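Long-range contacts in protein FmtA (Staphylococcus aureus, PDB 5ZH8), which hydrolyses D-alanyl esters on wall teichoic acid and lipoteichoic acid, affecting methicillin resistance, autolysis and cell wall structure in Staphylococcus aureus: residues F88-I94 against V361-V367; I79-Q84 against M102-Y106; L260-Y264 against F346-V350. All blocks are in the same frame, centred on the assembly; numbering follows the deposited sequence.

Contact 1 (F88-I94 against V361-V367); sequences FNGSVAI and VVLALNV
Phe88 lays its ring against two leucines of the partner strand, meeting Leu365 CD1 with CE1 at 3.5 Å and Leu363 CD1 with CZ at 3.6 Å. The side chain swings away from its own backbone N (chi1 178°), which carries the ring over the strand that follows, with Gly90 N above one of its faces. At Asn89 the contact turns polar. Its ND2 donates to Asn366 OD1 at 2.8 Å, approaching from above that carbonyl plane, with the two amides turned 42° apart, while its backbone O receives Asn366 N. Both side-chain amides also donate to Tyr108 O, so the end of the strand pair where Asn89 and Asn366 meet is held by two amides sharing one backbone carbonyl. From Gly90 the pairing becomes regular antiparallel sheet, the axes of strands 90-94 and 361-365 running at 175°. Gly90 faces Leu365 in a non-hydrogen-bonded pair and offers its CA to Ala364 O. Ser91 N gives to Ala364 O and Ala364 N to Ser91 O, each at 2.8 Å. Val92, opposite Leu363, brings CG2 to Leu363 CD1, the same methyl that meets Phe88. Ala93 and Val362 repeat the reciprocal pair of backbone hydrogen bonds, and Ile94 ends the run lying alongside Val361, CG1 to CG1. Such central strands of the beta-lactamase fold are sandwiched between helices. The face bearing Val92, Ile94, Val361, Leu363 and Leu365 is covered by helices 74-85 and 371-382; Ser91, Ala93 and Val362 meet Pro292 of helix 292-303. Strands 99-106 and 349-355 continue the sheet on the two flanks.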
loop_
_atom_site.group_PDB
_atom_site.type_symbol
_atom_site.label_atom_id
_atom_site.label_comp_id
_atom_site.label_asym_id
_atom_site.label_seq_id
_atom_site.Cartn_x
_atom_site.Cartn_y
_atom_site.Cartn_z
ATOM N N PHE A 88 -11.796 -10.603 4.249
ATOM C CA PHE A 88 -11.931 -9.814 3.028
ATOM C C PHE A 88 -12.985 -8.735 3.224
ATOM O O PHE A 88 -14.085 -9.025 3.692
ATOM C CB PHE A 88 -12.337 -10.747 1.885
ATOM C CG PHE A 88 -12.553 -10.059 0.567
ATOM C CD1 PHE A 88 -11.504 -9.428 -0.094
ATOM C CD2 PHE A 88 -13.807 -10.084 -0.041
ATOM C CE1 PHE A 88 -11.711 -8.816 -1.325
ATOM C CE2 PHE A 88 -14.014 -9.478 -1.271
ATOM C CZ PHE A 88 -12.966 -8.841 -1.913
ATOM N N ASN A 89 -12.640 -7.493 2.895
ATOM C CA ASN A 89 -13.614 -6.399 2.906
ATOM C C ASN A 89 -13.770 -5.830 1.496
ATOM O O ASN A 89 -12.922 -5.069 1.029
ATOM C CB ASN A 89 -13.195 -5.307 3.890
ATOM C CG ASN A 89 -14.336 -4.363 4.229
ATOM O OD1 ASN A 89 -14.945 -4.479 5.294
ATOM N ND2 ASN A 89 -14.638 -3.432 3.326
ATOM N N GLY A 90 -14.853 -6.217 0.830
ATOM C CA GLY A 90 -15.123 -5.783 -0.532
ATOM C C GLY A 90 -16.151 -6.677 -1.194
ATOM O O GLY A 90 -17.067 -7.153 -0.531
ATOM N N SER A 91 -15.988 -6.925 -2.494
ATOM C CA SER A 91 -16.976 -7.678 -3.274
ATOM C C SER A 91 -16.333 -8.548 -4.336
ATOM O O SER A 91 -15.284 -8.210 -4.884
ATOM C CB SER A 91 -17.948 -6.725 -3.964
ATOM O OG SER A 91 -18.885 -7.435 -4.764
ATOM N N VAL A 92 -16.994 -9.659 -4.643
ATOM C CA VAL A 92 -16.513 -10.600 -5.643
ATOM C C VAL A 92 -17.591 -10.830 -6.690
ATOM O O VAL A 92 -18.786 -10.757 -6.398
ATOM C CB VAL A 92 -16.092 -11.949 -5.006
ATOM C CG1 VAL A 92 -17.297 -12.708 -4.455
ATOM C CG2 VAL A 92 -15.323 -12.795 -6.008
ATOM N N ALA A 93 -17.152 -11.079 -7.916
ATOM C CA ALA A 93 -18.030 -11.524 -8.988
ATOM C C ALA A 93 -17.261 -12.507 -9.866
ATOM O O ALA A 93 -16.127 -12.236 -10.267
ATOM C CB ALA A 93 -18.516 -10.343 -9.810
ATOM N N ILE A 94 -17.878 -13.649 -10.147
ATOM C CA ILE A 94 -17.247 -14.687 -10.949
ATOM C C ILE A 94 -18.208 -15.159 -12.033
ATOM O O ILE A 94 -19.340 -15.554 -11.746
ATOM C CB ILE A 94 -16.808 -15.888 -10.086
ATOM C CG1 ILE A 94 -15.855 -15.417 -8.978
ATOM C CG2 ILE A 94 -16.151 -16.951 -10.962
ATOM C CD1 ILE A 94 -15.398 -16.501 -8.029
ATOM N N VAL A 361 -12.926 -13.524 -13.110
ATOM C CA VAL A 361 -12.916 -13.320 -11.666
ATOM C C VAL A 361 -12.619 -11.857 -11.397
ATOM O O VAL A 361 -11.550 -11.369 -11.749
ATOM C CB VAL A 361 -11.850 -14.200 -10.971
ATOM C CG1 VAL A 361 -11.958 -14.082 -9.457
ATOM C CG2 VAL A 361 -11.984 -15.646 -11.415
ATOM N N VAL A 362 -13.578 -11.168 -10.782
ATOM C CA VAL A 362 -13.446 -9.750 -10.455
ATOM C C VAL A 362 -13.481 -9.616 -8.944
ATOM O O VAL A 362 -14.462 -10.013 -8.312
ATOM C CB VAL A 362 -14.596 -8.905 -11.063
ATOM C CG1 VAL A 362 -14.333 -7.410 -10.867
ATOM C CG2 VAL A 362 -14.803 -9.242 -12.534
ATOM N N LEU A 363 -12.413 -9.067 -8.370
ATOM C CA LEU A 363 -12.289 -8.949 -6.924
ATOM C C LEU A 363 -12.019 -7.498 -6.548
ATOM O O LEU A 363 -10.983 -6.934 -6.907
ATOM C CB LEU A 363 -11.169 -9.856 -6.417
ATOM C CG LEU A 363 -11.214 -10.216 -4.928
ATOM C CD1 LEU A 363 -12.438 -11.071 -4.627
ATOM C CD2 LEU A 363 -9.942 -10.925 -4.485
ATOM N N ALA A 364 -12.967 -6.900 -5.830
ATOM C CA ALA A 364 -12.891 -5.495 -5.448
ATOM C C ALA A 364 -12.667 -5.359 -3.943
ATOM O O ALA A 364 -13.408 -5.920 -3.140
ATOM C CB ALA A 364 -14.165 -4.769 -5.862
ATOM N N LEU A 365 -11.652 -4.594 -3.571
ATOM C CA LEU A 365 -11.266 -4.441 -2.183
ATOM C C LEU A 365 -11.252 -2.960 -1.807
ATOM O O LEU A 365 -10.521 -2.186 -2.410
ATOM C CB LEU A 365 -9.876 -5.049 -2.009
ATOM C CG LEU A 365 -9.301 -5.126 -0.606
ATOM C CD1 LEU A 365 -10.076 -6.121 0.251
ATOM C CD2 LEU A 365 -7.832 -5.508 -0.707
ATOM N N ASN A 366 -12.057 -2.573 -0.814
ATOM C CA ASN A 366 -12.135 -1.167 -0.372
ATOM C C ASN A 366 -11.442 -0.875 0.972
ATOM O O ASN A 366 -11.483 0.250 1.458
ATOM C CB ASN A 366 -13.582 -0.660 -0.371
ATOM C CG ASN A 366 -14.468 -1.380 0.621
ATOM O OD1 ASN A 366 -14.548 -2.600 0.618
ATOM N ND2 ASN A 366 -15.164 -0.620 1.456
ATOM N N VAL A 367 -10.808 -1.882 1.568
ATOM C CA VAL A 367 -9.811 -1.651 2.618
ATOM C C VAL A 367 -8.470 -2.086 2.032
ATOM O O VAL A 367 -8.291 -3.243 1.664
ATOM C CB VAL A 367 -10.106 -2.434 3.909
ATOM C CG1 VAL A 367 -9.078 -2.095 4.974
ATOM C CG2 VAL A 367 -11.511 -2.132 4.408
#

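Contact 2 (I79-Q84 against M102-Y106); sequences IDKYLQ and MSKGY
Tyr106 lies under the helix residue Leu83, whose CB sits over one ring face, 4.0 Å from the centroid and 18° off the normal, a CH-pi contact. Leu83 CD1 adds a touch at Tyr106 CE1. The ring's phenolic end then reaches Asp80, donating from OH to OD1 at 2.6 Å on the anti side of the carboxylate. Asp80 can receive it because CG stands opposite its backbone N (chi1 177°), leaning the acid toward the strand. Met102, fully extended, slides past Ile79 and sets CE on Asp80 CB, closing the apolar flank. This is the tight part: helix 74-85 packed on strand 99-106 of the sheet, the local axes 10.2 Å apart and nearly aligned. At its border Lys104, partly exposed and extended throughout, reaches toward the helix to place NZ 2.7 Å from Asp80 OD1, above the carboxylate plane. The loose, solvent side belongs to Gln84, which rests CG near the ring edge at Tyr106 CE2 while its NE2 makes a weak bond back to Asp80 OD1. The salt bridge joins helix to strand by charge as well as packing, and the phenol and ammonium donors would probably favour the ionised form of this buried acid.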
loop_
_atom_site.group_PDB
_atom_site.type_symbol
_atom_site.label_atom_id
_atom_site.label_comp_id
_atom_site.label_asym_id
_atom_site.label_seq_id
_atom_site.Cartn_x
_atom_site.Cartn_y
_atom_site.Cartn_z
ATOM N N ILE A 79 -14.300 -20.695 -2.065
ATOM C CA ILE A 79 -13.970 -19.287 -2.290
ATOM C C ILE A 79 -14.608 -18.432 -1.196
ATOM O O ILE A 79 -13.933 -17.634 -0.552
ATOM C CB ILE A 79 -14.453 -18.802 -3.681
ATOM C CG1 ILE A 79 -13.657 -19.491 -4.797
ATOM C CG2 ILE A 79 -14.316 -17.292 -3.809
ATOM C CD1 ILE A 79 -14.321 -19.445 -6.163
ATOM N N ASP A 80 -15.906 -18.612 -0.997
ATOM C CA ASP A 80 -16.635 -17.884 0.018
ATOM C C ASP A 80 -15.993 -18.074 1.386
ATOM O O ASP A 80 -15.766 -17.113 2.130
ATOM C CB ASP A 80 -18.091 -18.360 0.054
ATOM C CG ASP A 80 -18.895 -17.693 1.143
ATOM O OD1 ASP A 80 -19.200 -16.481 1.025
ATOM O OD2 ASP A 80 -19.202 -18.387 2.125
ATOM N N LYS A 81 -15.694 -19.327 1.702
ATOM C CA LYS A 81 -15.096 -19.665 2.982
ATOM C C LYS A 81 -13.751 -18.980 3.149
ATOM O O LYS A 81 -13.415 -18.495 4.225
ATOM C CB LYS A 81 -14.934 -21.178 3.095
ATOM C CG LYS A 81 -14.506 -21.646 4.464
ATOM C CD LYS A 81 -14.687 -23.146 4.589
ATOM C CE LYS A 81 -14.641 -23.590 6.043
ATOM N NZ LYS A 81 -15.809 -23.117 6.854
ATOM N N TYR A 82 -12.979 -18.949 2.074
ATOM C CA TYR A 82 -11.686 -18.281 2.084
ATOM C C TYR A 82 -11.865 -16.789 2.307
ATOM O O TYR A 82 -11.203 -16.213 3.165
ATOM C CB TYR A 82 -10.914 -18.535 0.789
ATOM C CG TYR A 82 -9.854 -17.507 0.559
ATOM C CD1 TYR A 82 -8.802 -17.375 1.443
ATOM C CD2 TYR A 82 -9.922 -16.642 -0.524
ATOM C CE1 TYR A 82 -7.833 -16.416 1.263
ATOM C CE2 TYR A 82 -8.949 -15.676 -0.729
ATOM C CZ TYR A 82 -7.915 -15.561 0.173
ATOM O OH TYR A 82 -6.954 -14.605 -0.031
ATOM N N LEU A 83 -12.761 -16.167 1.546
ATOM C CA LEU A 83 -12.999 -14.723 1.663
ATOM C C LEU A 83 -13.495 -14.325 3.044
ATOM O O LEU A 83 -13.097 -13.282 3.564
ATOM C CB LEU A 83 -13.988 -14.240 0.603
ATOM C CG LEU A 83 -13.487 -14.291 -0.840
ATOM C CD1 LEU A 83 -14.579 -13.793 -1.771
ATOM C CD2 LEU A 83 -12.213 -13.480 -1.015
ATOM N N GLN A 84 -14.353 -15.149 3.644
ATOM C CA GLN A 84 -14.828 -14.875 4.992
ATOM C C GLN A 84 -13.711 -15.016 6.028
ATOM O O GLN A 84 -13.475 -14.102 6.812
ATOM C CB GLN A 84 -15.991 -15.784 5.357
ATOM C CG GLN A 84 -17.279 -15.486 4.621
ATOM C CD GLN A 84 -18.489 -16.134 5.295
ATOM O OE1 GLN A 84 -18.551 -16.290 6.528
ATOM N NE2 GLN A 84 -19.467 -16.521 4.478
ATOM N N MET A 102 -21.278 -16.390 -9.236
ATOM C CA MET A 102 -21.055 -15.871 -7.896
ATOM C C MET A 102 -21.007 -14.351 -7.905
ATOM O O MET A 102 -20.348 -13.752 -8.748
ATOM C CB MET A 102 -19.758 -16.428 -7.298
ATOM C CG MET A 102 -19.577 -16.104 -5.818
ATOM S SD MET A 102 -18.211 -16.984 -5.059
ATOM C CE MET A 102 -18.423 -16.476 -3.354
ATOM N N SER A 103 -21.704 -13.746 -6.950
ATOM C CA SER A 103 -21.723 -12.302 -6.769
ATOM C C SER A 103 -22.063 -12.044 -5.316
ATOM O O SER A 103 -23.178 -12.340 -4.884
ATOM C CB SER A 103 -22.766 -11.650 -7.679
ATOM O OG SER A 103 -22.738 -10.239 -7.563
ATOM N N LYS A 104 -21.105 -11.518 -4.555
ATOM C CA LYS A 104 -21.287 -11.380 -3.112
ATOM C C LYS A 104 -20.396 -10.300 -2.514
ATOM O O LYS A 104 -19.237 -10.150 -2.897
ATOM C CB LYS A 104 -21.016 -12.727 -2.425
ATOM C CG LYS A 104 -21.374 -12.755 -0.955
ATOM C CD LYS A 104 -21.327 -14.172 -0.399
ATOM C CE LYS A 104 -21.757 -14.201 1.063
ATOM N NZ LYS A 104 -21.625 -15.555 1.678
ATOM N N GLY A 105 -20.961 -9.551 -1.570
ATOM C CA GLY A 105 -20.242 -8.509 -0.845
ATOM C C GLY A 105 -19.854 -8.981 0.544
ATOM O O GLY A 105 -20.569 -9.772 1.161
ATOM N N TYR A 106 -18.712 -8.499 1.025
ATOM C CA TYR A 106 -18.191 -8.859 2.336
ATOM C C TYR A 106 -17.748 -7.593 3.076
ATOM O O TYR A 106 -17.152 -6.688 2.483
ATOM C CB TYR A 106 -16.996 -9.795 2.188
ATOM C CG TYR A 106 -17.266 -11.105 1.473
ATOM C CD1 TYR A 106 -17.273 -11.173 0.082
ATOM C CD2 TYR A 106 -17.472 -12.289 2.189
ATOM C CE1 TYR A 106 -17.503 -12.379 -0.574
ATOM C CE2 TYR A 106 -17.703 -13.498 1.541
ATOM C CZ TYR A 106 -17.710 -13.539 0.165
ATOM O OH TYR A 106 -17.922 -14.725 -0.482
#

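Contact 3 (L260-Y264 against F346-V350); sequences LAKGY and FFGQV
Gln349 reaches across to the loop 260-264 and donates from NE2 to Ala261 O at 2.9 Å, though the bond is bent (130° at the hydrogen) and counts as weak. Its aliphatic part also packs: CG lies 3.6 Å from Gly263 CA, and the amide end passes beside Ala261 CB. The side chain leaves with CG anti to the carbonyl carbon (chi1 -53°) and then runs extended, which is how the amide gains the length to reach the loop. A second weak bond joins the backbones, Tyr264 N to Gly348 O at 3.4 Å. Between the two, Gly263 directs its CA-H at Phe347 O, with the carbon 3.5 Å from the oxygen, and its CA comes within 4.1 Å of Gly348 CA, two glycines letting the chains run close. The second segment is the tip of a beta hairpin with a two-residue loop, a type I' turn from Phe346 to Gln349 in which these two residues exchange both backbone bonds. It links strands 340-346 and 349-355 in the large antiparallel sheet of the beta-lactamase fold, so the loop is laid against one end of that sheet. Further out, at the hairpin tip, Phe347 sets CD2 over the centre of the Phe346 ring. Gln349 OE1 takes Leu124 N, which fixes the amide's rotation and leaves NE2 turned to the loop. On the other side, Lys262 and Tyr264 point away from the hairpin, and both meet Glu112, by salt bridge and hydrogen bond respectively; backbone bonds to Met122, Leu274 and Lys368 hold Ala261, Gly263 and Tyr264 in line.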
loop_
_atom_site.group_PDB
_atom_site.type_symbol
_atom_site.label_atom_id
_atom_site.label_comp_id
_atom_site.label_asym_id
_atom_site.label_seq_id
_atom_site.Cartn_x
_atom_site.Cartn_y
_atom_site.Cartn_z
ATOM N N LEU A 260 -21.518 4.186 -4.058
ATOM C CA LEU A 260 -20.088 4.423 -4.260
ATOM C C LEU A 260 -19.306 4.091 -2.991
ATOM O O LEU A 260 -19.502 4.720 -1.957
ATOM C CB LEU A 260 -19.831 5.871 -4.708
ATOM C CG LEU A 260 -19.780 6.194 -6.220
ATOM C CD1 LEU A 260 -20.765 5.418 -7.091
ATOM C CD2 LEU A 260 -19.942 7.692 -6.425
ATOM N N ALA A 261 -18.414 3.114 -3.091
ATOM C CA ALA A 261 -17.648 2.634 -1.949
ATOM C C ALA A 261 -16.606 3.635 -1.479
ATOM O O ALA A 261 -16.063 4.405 -2.261
ATOM C CB ALA A 261 -16.971 1.309 -2.291
ATOM N N LYS A 262 -16.329 3.595 -0.183
ATOM C CA LYS A 262 -15.278 4.391 0.423
ATOM C C LYS A 262 -14.063 3.491 0.607
ATOM O O LYS A 262 -14.196 2.338 1.014
ATOM C CB LYS A 262 -15.742 4.944 1.774
ATOM C CG LYS A 262 -17.028 5.753 1.691
ATOM C CD LYS A 262 -17.555 6.167 3.062
ATOM C CE LYS A 262 -16.822 7.373 3.627
ATOM N NZ LYS A 262 -17.344 7.757 4.975
ATOM N N GLY A 263 -12.886 4.023 0.301
ATOM C CA GLY A 263 -11.635 3.285 0.441
ATOM C C GLY A 263 -10.964 3.625 1.751
ATOM O O GLY A 263 -11.117 4.735 2.265
ATOM N N TYR A 264 -10.214 2.672 2.294
ATOM C CA TYR A 264 -9.610 2.836 3.615
ATOM C C TYR A 264 -8.163 2.355 3.667
ATOM O O TYR A 264 -7.761 1.448 2.937
ATOM C CB TYR A 264 -10.437 2.090 4.659
ATOM C CG TYR A 264 -11.835 2.630 4.819
ATOM C CD1 TYR A 264 -12.100 3.656 5.716
ATOM C CD2 TYR A 264 -12.891 2.122 4.074
ATOM C CE1 TYR A 264 -13.379 4.159 5.872
ATOM C CE2 TYR A 264 -14.174 2.624 4.217
ATOM C CZ TYR A 264 -14.415 3.641 5.124
ATOM O OH TYR A 264 -15.687 4.143 5.278
ATOM N N PHE A 346 -6.239 2.693 -6.128
ATOM C CA PHE A 346 -6.524 4.119 -6.023
ATOM C C PHE A 346 -7.353 4.428 -4.779
ATOM O O PHE A 346 -8.326 3.732 -4.485
ATOM C CB PHE A 346 -7.261 4.572 -7.303
ATOM C CG PHE A 346 -6.873 5.939 -7.805
ATOM C CD1 PHE A 346 -5.576 6.434 -7.668
ATOM C CD2 PHE A 346 -7.805 6.706 -8.486
ATOM C CE1 PHE A 346 -5.251 7.692 -8.145
ATOM C CE2 PHE A 346 -7.477 7.962 -8.978
ATOM C CZ PHE A 346 -6.200 8.450 -8.808
ATOM N N PHE A 347 -6.943 5.471 -4.060
ATOM C CA PHE A 347 -7.628 5.951 -2.857
ATOM C C PHE A 347 -8.205 4.843 -1.989
ATOM O O PHE A 347 -9.417 4.750 -1.796
ATOM C CB PHE A 347 -8.698 6.983 -3.224
ATOM C CG PHE A 347 -8.126 8.257 -3.770
ATOM C CD1 PHE A 347 -7.716 9.272 -2.914
ATOM C CD2 PHE A 347 -7.972 8.430 -5.136
ATOM C CE1 PHE A 347 -7.174 10.437 -3.413
ATOM C CE2 PHE A 347 -7.432 9.600 -5.639
ATOM C CZ PHE A 347 -7.033 10.603 -4.773
ATOM N N GLY A 348 -7.307 3.995 -1.495
ATOM C CA GLY A 348 -7.648 2.934 -0.551
ATOM C C GLY A 348 -8.435 1.762 -1.104
ATOM O O GLY A 348 -8.910 0.928 -0.337
ATOM N N GLN A 349 -8.570 1.683 -2.426
ATOM C CA GLN A 349 -9.305 0.600 -3.055
ATOM C C GLN A 349 -8.388 -0.152 -3.999
ATOM O O GLN A 349 -7.387 0.386 -4.466
ATOM C CB GLN A 349 -10.530 1.139 -3.790
ATOM C CG GLN A 349 -11.423 2.007 -2.904
ATOM C CD GLN A 349 -12.844 2.168 -3.416
ATOM O OE1 GLN A 349 -13.294 1.421 -4.286
ATOM N NE2 GLN A 349 -13.565 3.136 -2.867
ATOM N N VAL A 350 -8.719 -1.413 -4.245
ATOM C CA VAL A 350 -7.981 -2.242 -5.189
ATOM C C VAL A 350 -8.995 -3.018 -6.017
ATOM O O VAL A 350 -9.843 -3.724 -5.463
ATOM C CB VAL A 350 -7.038 -3.245 -4.498
ATOM C CG1 VAL A 350 -5.988 -3.724 -5.485
ATOM C CG2 VAL A 350 -6.364 -2.627 -3.285
#

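All three contacts reach the same antiparallel sheet but at different places. Contact 1 lies in its interior, every touching residue buried, and is held chiefly by regular backbone pairing and apolar side chains. Contact 2 lies farther out, its centre about 22 Å from that of the chain; the strand of segment 102-106 pairs directly with that of 88-94, and its helix covers part of the face bearing Val92 and Ile94. There a salt bridge and a phenol bond join apolar packing, with Gln84 on the solvent side. Contact 3, also buried, sits at a hairpin end of the sheet, joined to contact 1 through Leu365 and Val350 and through Asn366 and Lys262, and relies on weak bonds and close glycines. Contacts 2 and 3 do not touch.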